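Local structure of beta-lactamase-related domain-containing protein (Bacteroides dorei DSM 17855, 5TGF) at residues G50-A64 with L199-F213. The protein is a putative beta-lactamase-type serine hydrolase of unknown substrate, from a family whose members cleave beta-lactams or related amides and esters. Sequence-based numbering, arbitrary orientation.
Sequences GDTKVYVASAGKWVA and LGGGLCTTLNDYIRF
S58 and K61 fit the SxxK pattern of serine beta-lactamases and penicillin-binding proteins, which suggests that this contact backs the putative active site, with G200 lying against both residues. The K61 chain runs extended until it bends at its last torsion (chi4 71°), which carries NZ to 3.0 Å from G200 O, above the carbonyl plane; NZ and S58 OG also share the hydroxyl of Y147 as a hydrogen-bond partner.

Strand 54-55, which precedes helix 60-74, pairs with strand 204-205 in a two-stranded antiparallel sheet. V54 and T205 are a hydrogen-bonded pair (V54 N to T205 O 2.8 Å), and V56 N continues the pairing to L203 O. On one face C204 SG sits over the middle of the Y55 ring, 4.0 Å from its centroid. Two waters bridge the segments beside the strand pair, one joining A57 N to G201 O and L203 O, the other linking A57 O, L199 O and L203 N.

Y210 OH donates to A59 O at 2.7 Å. V63 CG2 rests squarely over the F213 ring, 3.8 Å from its centroid, while that ring turns its edge to the W62 face with planes at 83°. T206 is the N-cap of helix 207-218, its OG1 accepting from D209 N, and N208 N donates a hydrogen bond to G50 O.

V54, V56 and L207 pack on strand 302-307 of the large sheet, whereas A64 and L199 meet helices 150-163 and 167-179.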
ATOM      1  N   GLY A  50      15.242  14.068   2.436  1.00 17.56           N
ATOM      2  CA  GLY A  50      14.485  13.068   3.204  1.00 16.98           C
ATOM      3  C   GLY A  50      13.104  13.556   3.666  1.00 17.48           C
ATOM      4  O   GLY A  50      12.270  12.781   4.175  1.00 16.53           O
ATOM      5  N   ASP A  51      12.925  14.869   3.650  1.00 15.89           N
ATOM      6  CA  ASP A  51      11.742  15.492   4.192  1.00 18.86           C
ATOM      7  C   ASP A  51      10.844  16.095   3.090  1.00 15.72           C
ATOM      8  O   ASP A  51       9.868  16.745   3.389  1.00 17.17           O
ATOM      9  CB  ASP A  51      12.133  16.536   5.246  1.00 21.36           C
ATOM     10  CG  ASP A  51      12.743  15.906   6.513  1.00 26.26           C
ATOM     11  OD1 ASP A  51      12.242  14.896   7.052  1.00 25.85           O
ATOM     12  OD2 ASP A  51      13.755  16.431   6.976  1.00 32.45           O
ATOM     13  N   THR A  52      11.176  15.870   1.829  1.00 17.29           N
ATOM     14  CA  THR A  52      10.328  16.301   0.716  1.00 15.22           C
ATOM     15  C   THR A  52       9.009  15.568   0.713  1.00 14.94           C
ATOM     16  O   THR A  52       8.993  14.349   0.730  1.00 13.07           O
ATOM     17  CB  THR A  52      11.030  16.090  -0.623  1.00 16.61           C
ATOM     18  OG1 THR A  52      12.228  16.875  -0.666  1.00 17.99           O
ATOM     19  CG2 THR A  52      10.147  16.508  -1.800  1.00 14.23           C
ATOM     20  N   LYS A  53       7.900  16.304   0.791  1.00 12.78           N
ATOM     21  CA  LYS A  53       6.602  15.680   0.779  1.00 14.16           C
ATOM     22  C   LYS A  53       6.201  15.295  -0.646  1.00 14.50           C
ATOM     23  O   LYS A  53       6.368  16.096  -1.574  1.00 14.61           O
ATOM     24  CB  LYS A  53       5.550  16.602   1.403  1.00 16.99           C
ATOM     25  CG  LYS A  53       5.680  16.698   2.899  1.00 18.46           C
ATOM     26  CD  LYS A  53       4.691  17.691   3.477  1.00 25.30           C
ATOM     27  CE  LYS A  53       3.304  17.087   3.577  1.00 28.29           C
ATOM     28  NZ  LYS A  53       2.298  18.137   3.866  1.00 33.63           N
ATOM     29  N   VAL A  54       5.697  14.071  -0.809  1.00 14.08           N
ATOM     30  CA  VAL A  54       5.329  13.551  -2.110  1.00 12.83           C
ATOM     31  C   VAL A  54       3.991  12.834  -1.992  1.00 12.84           C
ATOM     32  O   VAL A  54       3.750  12.078  -1.032  1.00 11.10           O
ATOM     33  CB  VAL A  54       6.392  12.561  -2.648  1.00 13.46           C
ATOM     34  CG1 VAL A  54       6.022  12.110  -4.048  1.00 14.63           C
ATOM     35  CG2 VAL A  54       7.788  13.161  -2.671  1.00 14.96           C
ATOM     36  N   TYR A  55       3.131  13.036  -2.986  1.00 12.00           N
ATOM     37  CA  TYR A  55       1.923  12.205  -3.137  1.00 12.18           C
ATOM     38  C   TYR A  55       2.288  10.845  -3.732  1.00 12.70           C
ATOM     39  O   TYR A  55       2.758  10.773  -4.858  1.00 12.74           O
ATOM     40  CB  TYR A  55       0.921  12.904  -4.032  1.00 12.32           C
ATOM     41  CG  TYR A  55       0.284  14.083  -3.341  1.00 13.81           C
ATOM     42  CD1 TYR A  55      -0.720  13.877  -2.411  1.00 14.84           C
ATOM     43  CD2 TYR A  55       0.737  15.389  -3.566  1.00 17.42           C
ATOM     44  CE1 TYR A  55      -1.247  14.939  -1.678  1.00 15.77           C
ATOM     45  CE2 TYR A  55       0.189  16.470  -2.854  1.00 16.97           C
ATOM     46  CZ  TYR A  55      -0.755  16.218  -1.893  1.00 16.36           C
ATOM     47  OH  TYR A  55      -1.352  17.238  -1.177  1.00 17.24           O
ATOM     48  N   VAL A  56       2.166   9.795  -2.934  1.00 10.35           N
ATOM     49  CA  VAL A  56       2.740   8.464  -3.300  1.00 11.60           C
ATOM     50  C   VAL A  56       1.701   7.446  -3.758  1.00 11.40           C
ATOM     51  O   VAL A  56       2.016   6.254  -4.031  1.00 11.59           O
ATOM     52  CB  VAL A  56       3.541   7.855  -2.139  1.00 12.62           C
ATOM     53  CG1 VAL A  56       4.734   8.751  -1.819  1.00 12.99           C
ATOM     54  CG2 VAL A  56       2.683   7.624  -0.915  1.00 11.62           C
ATOM     55  N   ALA A  57       0.465   7.905  -3.892  1.00 12.25           N
ATOM     56  CA  ALA A  57      -0.605   7.069  -4.458  1.00 12.34           C
ATOM     57  C   ALA A  57      -0.738   5.735  -3.733  1.00 13.25           C
ATOM     58  O   ALA A  57      -0.828   5.737  -2.507  1.00 11.58           O
ATOM     59  CB  ALA A  57      -0.371   6.906  -5.947  1.00 13.24           C
ATOM     60  N   SER A  58      -0.666   4.603  -4.434  1.00 11.94           N
ATOM     61  CA  SER A  58      -0.949   3.311  -3.808  1.00 12.53           C
ATOM     62  C   SER A  58       0.065   2.869  -2.786  1.00 11.97           C
ATOM     63  O   SER A  58      -0.198   1.897  -2.085  1.00 12.34           O
ATOM     64  CB  SER A  58      -1.123   2.215  -4.834  1.00 13.61           C
ATOM     65  OG  SER A  58      -2.242   2.511  -5.632  1.00 16.02           O
ATOM     66  N   ALA A  59       1.191   3.565  -2.649  1.00 10.62           N
ATOM     67  CA  ALA A  59       2.060   3.275  -1.509  1.00 11.88           C
ATOM     68  C   ALA A  59       1.336   3.435  -0.180  1.00 11.96           C
ATOM     69  O   ALA A  59       1.678   2.767   0.804  1.00 13.59           O
ATOM     70  CB  ALA A  59       3.355   4.073  -1.560  1.00 12.02           C
ATOM     71  N   GLY A  60       0.295   4.266  -0.163  1.00 11.08           N
ATOM     72  CA  GLY A  60      -0.545   4.413   1.021  1.00 11.00           C
ATOM     73  C   GLY A  60      -1.478   3.268   1.374  1.00 12.06           C
ATOM     74  O   GLY A  60      -1.969   3.234   2.503  1.00 13.39           O
ATOM     75  N   LYS A  61      -1.709   2.306   0.467  1.00 10.82           N
ATOM     76  CA  LYS A  61      -2.602   1.183   0.784  1.00 11.94           C
ATOM     77  C   LYS A  61      -2.067   0.394   1.978  1.00 12.19           C
ATOM     78  O   LYS A  61      -2.836  -0.032   2.827  1.00 10.22           O
ATOM     79  CB  LYS A  61      -2.835   0.266  -0.422  1.00 13.60           C
ATOM     80  CG  LYS A  61      -3.782   0.830  -1.464  1.00 14.20           C
ATOM     81  CD  LYS A  61      -4.059  -0.171  -2.595  1.00 16.59           C
ATOM     82  CE  LYS A  61      -5.106   0.322  -3.584  1.00 16.00           C
ATOM     83  NZ  LYS A  61      -4.675   1.439  -4.460  1.00 16.31           N
ATOM     84  N   TRP A  62      -0.754   0.225   2.025  1.00 12.66           N
ATOM     85  CA  TRP A  62      -0.090  -0.503   3.114  1.00 13.86           C
ATOM     86  C   TRP A  62      -0.337   0.204   4.436  1.00 13.18           C
ATOM     87  O   TRP A  62      -0.678  -0.415   5.426  1.00 13.30           O
ATOM     88  CB  TRP A  62       1.405  -0.614   2.831  1.00 14.24           C
ATOM     89  CG  TRP A  62       2.130  -1.735   3.558  1.00 14.48           C
ATOM     90  CD1 TRP A  62       1.680  -2.514   4.627  1.00 14.82           C
ATOM     91  CD2 TRP A  62       3.426  -2.219   3.235  1.00 14.08           C
ATOM     92  NE1 TRP A  62       2.625  -3.463   4.948  1.00 15.39           N
ATOM     93  CE2 TRP A  62       3.714  -3.287   4.132  1.00 14.09           C
ATOM     94  CE3 TRP A  62       4.366  -1.855   2.278  1.00 13.07           C
ATOM     95  CZ2 TRP A  62       4.915  -3.991   4.086  1.00 14.95           C
ATOM     96  CZ3 TRP A  62       5.533  -2.579   2.194  1.00 15.14           C
ATOM     97  CH2 TRP A  62       5.795  -3.655   3.097  1.00 13.64           C
ATOM     98  N   VAL A  63      -0.109   1.504   4.444  1.00 13.28           N
ATOM     99  CA  VAL A  63      -0.339   2.347   5.637  1.00 13.27           C
ATOM    100  C   VAL A  63      -1.816   2.361   6.028  1.00 13.70           C
ATOM    101  O   VAL A  63      -2.154   2.259   7.200  1.00 13.82           O
ATOM    102  CB  VAL A  63       0.188   3.780   5.430  1.00 14.32           C
ATOM    103  CG1 VAL A  63      -0.056   4.623   6.691  1.00 14.13           C
ATOM    104  CG2 VAL A  63       1.663   3.750   5.041  1.00 14.87           C
ATOM    105  N   ALA A  64      -2.714   2.441   5.057  1.00 12.98           N
ATOM    106  CA  ALA A  64      -4.149   2.466   5.386  1.00 14.07           C
ATOM    107  C   ALA A  64      -4.640   1.150   5.980  1.00 14.05           C
ATOM    108  O   ALA A  64      -5.418   1.132   6.952  1.00 13.90           O
ATOM    109  CB  ALA A  64      -4.950   2.831   4.148  1.00 14.93           C
ATOM    110  N   LEU A 199      -8.018   6.433   0.784  1.00 12.42           N
ATOM    111  CA  LEU A 199      -7.190   5.354   1.322  1.00 12.33           C
ATOM    112  C   LEU A 199      -6.333   4.810   0.188  1.00 13.07           C
ATOM    113  O   LEU A 199      -5.126   4.531   0.364  1.00 12.92           O
ATOM    114  CB  LEU A 199      -8.016   4.213   1.919  1.00 14.12           C
ATOM    115  CG  LEU A 199      -8.388   4.377   3.425  1.00 16.16           C
ATOM    116  CD1 LEU A 199      -9.385   5.514   3.585  1.00 17.44           C
ATOM    117  CD2 LEU A 199      -8.933   3.095   4.021  1.00 16.21           C
ATOM    118  N   GLY A 200      -6.977   4.547  -0.938  1.00 11.44           N
ATOM    119  CA  GLY A 200      -6.278   3.816  -2.006  1.00 14.07           C
ATOM    120  C   GLY A 200      -5.122   4.602  -2.614  1.00 12.51           C
ATOM    121  O   GLY A 200      -4.097   4.037  -2.991  1.00 14.34           O
ATOM    122  N   GLY A 201      -5.272   5.920  -2.682  1.00 12.28           N
ATOM    123  CA  GLY A 201      -4.335   6.756  -3.371  1.00 12.89           C
ATOM    124  C   GLY A 201      -4.052   8.124  -2.791  1.00 12.49           C
ATOM    125  O   GLY A 201      -3.308   8.860  -3.404  1.00 13.55           O
ATOM    126  N   GLY A 202      -4.545   8.429  -1.585  1.00 12.03           N
ATOM    127  CA  GLY A 202      -4.455   9.788  -1.082  1.00 12.70           C
ATOM    128  C   GLY A 202      -3.188  10.199  -0.350  1.00 13.04           C
ATOM    129  O   GLY A 202      -2.960  11.403  -0.149  1.00 13.41           O
ATOM    130  N   LEU A 203      -2.402   9.217   0.095  1.00 12.65           N
ATOM    131  CA  LEU A 203      -1.298   9.456   1.025  1.00 12.64           C
ATOM    132  C   LEU A 203      -0.233  10.404   0.465  1.00 12.46           C
ATOM    133  O   LEU A 203       0.280  10.238  -0.673  1.00 11.91           O
ATOM    134  CB  LEU A 203      -0.645   8.128   1.465  1.00 12.62           C
ATOM    135  CG  LEU A 203       0.495   8.316   2.482  1.00 13.53           C
ATOM    136  CD1 LEU A 203      -0.019   8.873   3.809  1.00 14.12           C
ATOM    137  CD2 LEU A 203       1.219   7.015   2.769  1.00 12.50           C
ATOM    138  N   CYS A 204       0.027  11.445   1.244  1.00 12.24           N
ATOM    139  CA  CYS A 204       1.174  12.325   1.069  1.00 13.03           C
ATOM    140  C   CYS A 204       2.158  12.016   2.210  1.00 13.27           C
ATOM    141  O   CYS A 204       1.736  11.963   3.359  1.00 13.85           O
ATOM    142  CB  CYS A 204       0.702  13.770   1.156  1.00 16.38           C
ATOM    143  SG  CYS A 204       1.952  14.987   0.671  1.00 18.97           S
ATOM    144  N   THR A 205       3.431  11.766   1.882  1.00 13.36           N
ATOM    145  CA  THR A 205       4.420  11.372   2.877  1.00 13.41           C
ATOM    146  C   THR A 205       5.846  11.783   2.468  1.00 12.40           C
ATOM    147  O   THR A 205       6.047  12.519   1.527  1.00 12.59           O
ATOM    148  CB  THR A 205       4.308   9.870   3.188  1.00 13.72           C
ATOM    149  OG1 THR A 205       4.985   9.547   4.417  1.00 17.31           O
ATOM    150  CG2 THR A 205       4.820   9.018   2.068  1.00 14.91           C
ATOM    151  N   THR A 206       6.812  11.377   3.271  1.00 12.95           N
ATOM    152  CA  THR A 206       8.223  11.674   3.001  1.00 12.90           C
ATOM    153  C   THR A 206       9.004  10.378   3.112  1.00 12.50           C
ATOM    154  O   THR A 206       8.522   9.405   3.702  1.00 13.88           O
ATOM    155  CB  THR A 206       8.767  12.685   4.019  1.00 13.88           C
ATOM    156  OG1 THR A 206       8.687  12.120   5.331  1.00 14.52           O
ATOM    157  CG2 THR A 206       7.955  13.980   4.019  1.00 13.92           C
ATOM    158  N   LEU A 207      10.250  10.396   2.656  1.00 12.49           N
ATOM    159  CA  LEU A 207      11.138   9.272   2.865  1.00 13.28           C
ATOM    160  C   LEU A 207      11.296   8.960   4.358  1.00 17.13           C
ATOM    161  O   LEU A 207      11.134   7.791   4.748  1.00 17.57           O
ATOM    162  CB  LEU A 207      12.511   9.536   2.270  1.00 14.65           C
ATOM    163  CG  LEU A 207      13.553   8.426   2.515  1.00 16.82           C
ATOM    164  CD1 LEU A 207      13.148   7.167   1.753  1.00 19.92           C
ATOM    165  CD2 LEU A 207      14.970   8.856   2.169  1.00 16.87           C
ATOM    166  N   ASN A 208      11.541   9.995   5.186  1.00 16.18           N
ATOM    167  CA  ASN A 208      11.809   9.785   6.608  1.00 19.76           C
ATOM    168  C   ASN A 208      10.581   9.237   7.320  1.00 19.24           C
ATOM    169  O   ASN A 208      10.703   8.306   8.099  1.00 21.46           O
ATOM    170  CB  ASN A 208      12.304  11.077   7.290  1.00 19.47           C
ATOM    171  CG  ASN A 208      13.702  11.478   6.837  1.00 21.07           C
ATOM    172  OD1 ASN A 208      14.473  10.648   6.336  1.00 20.89           O
ATOM    173  ND2 ASN A 208      14.019  12.775   6.955  1.00 22.57           N
ATOM    174  N   ASP A 209       9.394   9.757   6.999  1.00 15.30           N
ATOM    175  CA  ASP A 209       8.165   9.256   7.589  1.00 14.57           C
ATOM    176  C   ASP A 209       7.921   7.793   7.229  1.00 14.05           C
ATOM    177  O   ASP A 209       7.635   6.978   8.105  1.00 14.04           O
ATOM    178  CB  ASP A 209       6.969  10.096   7.172  1.00 14.88           C
ATOM    179  CG  ASP A 209       6.824  11.353   7.999  1.00 18.65           C
ATOM    180  OD1 ASP A 209       7.747  11.696   8.803  1.00 19.40           O
ATOM    181  OD2 ASP A 209       5.762  11.982   7.843  1.00 17.67           O
ATOM    182  N   TYR A 210       8.001   7.446   5.944  1.00 13.85           N
ATOM    183  CA  TYR A 210       7.580   6.109   5.537  1.00 13.75           C
ATOM    184  C   TYR A 210       8.581   5.034   5.999  1.00 15.31           C
ATOM    185  O   TYR A 210       8.205   3.905   6.303  1.00 14.09           O
ATOM    186  CB  TYR A 210       7.397   6.045   3.996  1.00 14.09           C
ATOM    187  CG  TYR A 210       6.445   4.976   3.524  1.00 12.56           C
ATOM    188  CD1 TYR A 210       6.826   3.640   3.498  1.00 13.51           C
ATOM    189  CD2 TYR A 210       5.177   5.293   3.045  1.00 13.25           C
ATOM    190  CE1 TYR A 210       5.982   2.662   3.012  1.00 13.48           C
ATOM    191  CE2 TYR A 210       4.306   4.301   2.617  1.00 12.07           C
ATOM    192  CZ  TYR A 210       4.707   2.996   2.605  1.00 12.11           C
ATOM    193  OH  TYR A 210       3.835   2.009   2.215  1.00 13.87           O
ATOM    194  N   ILE A 211       9.852   5.401   6.089  1.00 14.57           N
ATOM    195  CA  ILE A 211      10.854   4.489   6.651  1.00 15.68           C
ATOM    196  C   ILE A 211      10.505   4.117   8.107  1.00 14.85           C
ATOM    197  O   ILE A 211      10.734   2.992   8.514  1.00 13.31           O
ATOM    198  CB  ILE A 211      12.274   5.113   6.518  1.00 15.94           C
ATOM    199  CG1 ILE A 211      12.811   4.887   5.092  1.00 17.86           C
ATOM    200  CG2 ILE A 211      13.279   4.492   7.484  1.00 19.07           C
ATOM    201  CD1 ILE A 211      13.187   3.429   4.781  1.00 17.71           C
ATOM    202  N   ARG A 212       9.979   5.064   8.888  1.00 15.40           N
ATOM    203  CA  ARG A 212       9.536   4.748  10.262  1.00 17.21           C
ATOM    204  C   ARG A 212       8.427   3.724  10.290  1.00 16.96           C
ATOM    205  O   ARG A 212       8.437   2.791  11.131  1.00 16.06           O
ATOM    206  CB  ARG A 212       9.098   6.004  11.045  1.00 17.80           C
ATOM    207  CG  ARG A 212      10.201   7.034  11.243  1.00 21.10           C
ATOM    208  CD  ARG A 212       9.615   8.391  11.599  1.00 23.25           C
ATOM    209  NE  ARG A 212      10.677   9.343  11.877  1.00 25.43           N
ATOM    210  CZ  ARG A 212      11.169   9.586  13.081  1.00 26.15           C
ATOM    211  NH1 ARG A 212      10.651   9.014  14.143  1.00 25.98           N
ATOM    212  NH2 ARG A 212      12.168  10.426  13.215  1.00 31.61           N
ATOM    213  N   PHE A 213       7.470   3.878   9.371  1.00 16.78           N
ATOM    214  CA  PHE A 213       6.396   2.918   9.187  1.00 15.22           C
ATOM    215  C   PHE A 213       6.910   1.504   8.858  1.00 15.03           C
ATOM    216  O   PHE A 213       6.476   0.538   9.475  1.00 15.80           O
ATOM    217  CB  PHE A 213       5.454   3.392   8.044  1.00 15.22           C
ATOM    218  CG  PHE A 213       4.400   2.386   7.684  1.00 14.68           C
ATOM    219  CD1 PHE A 213       3.327   2.160   8.521  1.00 15.00           C
ATOM    220  CD2 PHE A 213       4.536   1.584   6.550  1.00 16.16           C
ATOM    221  CE1 PHE A 213       2.377   1.192   8.223  1.00 14.27           C
ATOM    222  CE2 PHE A 213       3.585   0.606   6.236  1.00 15.44           C
ATOM    223  CZ  PHE A 213       2.501   0.407   7.080  1.00 14.48           C
TER
HETATM  224  O   HOH W   1       9.646  13.861   7.136  1.00 23.46           O
HETATM  225  O   HOH W   2      11.266  12.545   0.861  1.00 14.60           O
HETATM  226  O   HOH W   3      -1.018  10.200  -3.117  1.00 10.55           O
HETATM  227  O   HOH W   4      -2.781   6.155  -0.339  1.00 14.33           O